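Local coordinates for protein putative Phosphate (Eubacterium rectale, PDB 3DAO) that is probably a phosphatase of the haloacid dehalogenase-like hydrolase family, although its substrate is not known, at residues 183-188 / 193-198. Numbering follows the deposited sequence.
Sequences PVFIPA and AHLAAA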
loop_
_atom_site.group_PDB
_atom_site.type_symbol
_atom_site.label_atom_id
_atom_site.label_comp_id
_atom_site.label_asym_id
_atom_site.label_seq_id
_atom_site.Cartn_x
_atom_site.Cartn_y
_atom_site.Cartn_z
ATOM N N PRO A 183 12.703 2.765 22.646
ATOM C CA PRO A 183 13.517 2.083 23.672
ATOM C C PRO A 183 13.355 0.583 23.745
ATOM O O PRO A 183 14.329 -0.120 24.042
ATOM C CB PRO A 183 13.015 2.704 24.963
ATOM C CG PRO A 183 12.535 4.030 24.562
ATOM C CD PRO A 183 11.946 3.885 23.214
ATOM N N VAL A 184 12.142 0.099 23.493
ATOM C CA VAL A 184 11.842 -1.357 23.563
ATOM C C VAL A 184 11.048 -1.936 22.379
ATOM O O VAL A 184 11.398 -2.957 21.807
ATOM C CB VAL A 184 11.066 -1.705 24.848
ATOM C CG1 VAL A 184 10.673 -3.185 24.885
ATOM C CG2 VAL A 184 11.868 -1.307 26.131
ATOM N N PHE A 185 9.947 -1.290 22.020
ATOM C CA PHE A 185 9.070 -1.851 20.987
ATOM C C PHE A 185 9.735 -2.122 19.635
ATOM O O PHE A 185 9.653 -3.241 19.104
ATOM C CB PHE A 185 7.839 -0.956 20.752
ATOM C CG PHE A 185 6.839 -1.547 19.812
ATOM C CD1 PHE A 185 6.942 -1.324 18.446
ATOM C CD2 PHE A 185 5.787 -2.291 20.266
ATOM C CE1 PHE A 185 6.026 -1.860 17.562
ATOM C CE2 PHE A 185 4.877 -2.838 19.373
ATOM C CZ PHE A 185 5.003 -2.620 18.024
ATOM N N ILE A 186 10.417 -1.108 19.125
ATOM C CA ILE A 186 11.082 -1.222 17.827
ATOM C C ILE A 186 12.171 -2.320 17.873
ATOM O O ILE A 186 12.160 -3.239 17.039
ATOM C CB ILE A 186 11.576 0.154 17.309
ATOM C CG1 ILE A 186 10.348 1.035 17.003
ATOM C CG2 ILE A 186 12.454 -0.008 16.070
ATOM C CD1 ILE A 186 10.645 2.472 16.553
ATOM N N PRO A 187 13.086 -2.266 18.849
ATOM C CA PRO A 187 14.051 -3.380 18.781
ATOM C C PRO A 187 13.483 -4.757 19.099
ATOM O O PRO A 187 14.029 -5.772 18.668
ATOM C CB PRO A 187 15.127 -2.980 19.779
ATOM C CG PRO A 187 14.502 -1.963 20.691
ATOM C CD PRO A 187 13.520 -1.222 19.798
ATOM N N ALA A 188 12.388 -4.801 19.843
ATOM C CA ALA A 188 11.787 -6.063 20.181
ATOM C C ALA A 188 11.099 -6.725 19.000
ATOM O O ALA A 188 10.906 -7.924 19.017
ATOM C CB ALA A 188 10.809 -5.935 21.367
ATOM N N ALA A 193 9.303 -8.604 12.261
ATOM C CA ALA A 193 8.273 -7.935 11.488
ATOM C C ALA A 193 8.843 -6.731 10.744
ATOM O O ALA A 193 9.957 -6.281 10.997
ATOM C CB ALA A 193 7.109 -7.490 12.416
ATOM N N HIS A 194 8.051 -6.204 9.814
ATOM C CA HIS A 194 8.456 -5.013 9.101
ATOM C C HIS A 194 7.828 -3.787 9.769
ATOM O O HIS A 194 6.593 -3.631 9.760
ATOM C CB HIS A 194 8.053 -5.097 7.633
ATOM C CG HIS A 194 8.282 -3.815 6.904
ATOM N ND1 HIS A 194 9.534 -3.290 6.707
ATOM C CD2 HIS A 194 7.413 -2.935 6.358
ATOM C CE1 HIS A 194 9.432 -2.135 6.068
ATOM N NE2 HIS A 194 8.155 -1.894 5.851
ATOM N N LEU A 195 8.695 -2.955 10.353
ATOM C CA LEU A 195 8.286 -1.750 11.115
ATOM C C LEU A 195 8.668 -0.454 10.456
ATOM O O LEU A 195 9.783 -0.295 10.013
ATOM C CB LEU A 195 8.914 -1.735 12.526
ATOM C CG LEU A 195 8.217 -2.439 13.680
ATOM C CD1 LEU A 195 7.812 -3.848 13.382
ATOM C CD2 LEU A 195 9.090 -2.343 14.950
ATOM N N ALA A 196 7.733 0.490 10.394
ATOM C CA ALA A 196 8.062 1.793 9.825
ATOM C C ALA A 196 7.303 2.918 10.506
ATOM O O ALA A 196 6.104 2.845 10.613
ATOM C CB ALA A 196 7.742 1.846 8.352
ATOM N N ALA A 197 8.016 3.950 10.936
ATOM C CA ALA A 197 7.338 5.111 11.535
ATOM C C ALA A 197 6.705 5.897 10.415
ATOM O O ALA A 197 7.195 5.872 9.269
ATOM C CB ALA A 197 8.345 6.009 12.307
ATOM N N ALA A 198 5.603 6.577 10.755
ATOM C CA ALA A 198 4.959 7.530 9.873
ATOM C C ALA A 198 4.739 8.812 10.695
ATOM O O ALA A 198 3.863 8.861 11.585
ATOM C CB ALA A 198 3.652 7.003 9.361
#
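Ile186 and Phe185 meet Leu195 from a first helical turn that is closed by a hydrogen bond from Ala188 N to Val184 O, 2.9 Å. Val184 is the N-cap residue of this turn. The contact with the strand is apolar. The CB of Leu195 points toward the helix, and one methyl, CD2, makes the contact. The closest approach is to backbone: Leu195 CD2 lies 3.7 Å from Ile186 CA. The same methyl, Leu195 CD2, is 3.8 Å from the carbonyl oxygen Ile186 O. Two side chains add looser apolar contacts. Phe185 CE1 is 4.1 Å from Leu195 CD2, and the methyl approaches the ring obliquely. In Phe185, CG is anti to the backbone N (chi1 -174°), and this sets CE1 beside Leu195 although the CB bond itself is not aimed at the strand. Ile186 is modelled in two conformers, so its side-chain contact, CG1 to Leu195 CD2 at 4.1 Å, is less certain than that of Phe185. The buried surface is small, 126 Å² in total, and more than half of it belongs to Leu195.

The contact packs a short helix against the edge strand 193-198 of the six-stranded sheet. This sheet is separate from the eight-stranded, mostly parallel one and probably belongs to the cap domain. His194 and Ala196 pair by backbone hydrogen bonds with Asn206 and Asp204 of strand 202-207. Phe185 also packs on Phe169 and Val171 of strand 168-172 and on Met113 and Val114 of helix 104-117, while Ile186 leans on Glu178 and Cys181 of helix 177-181.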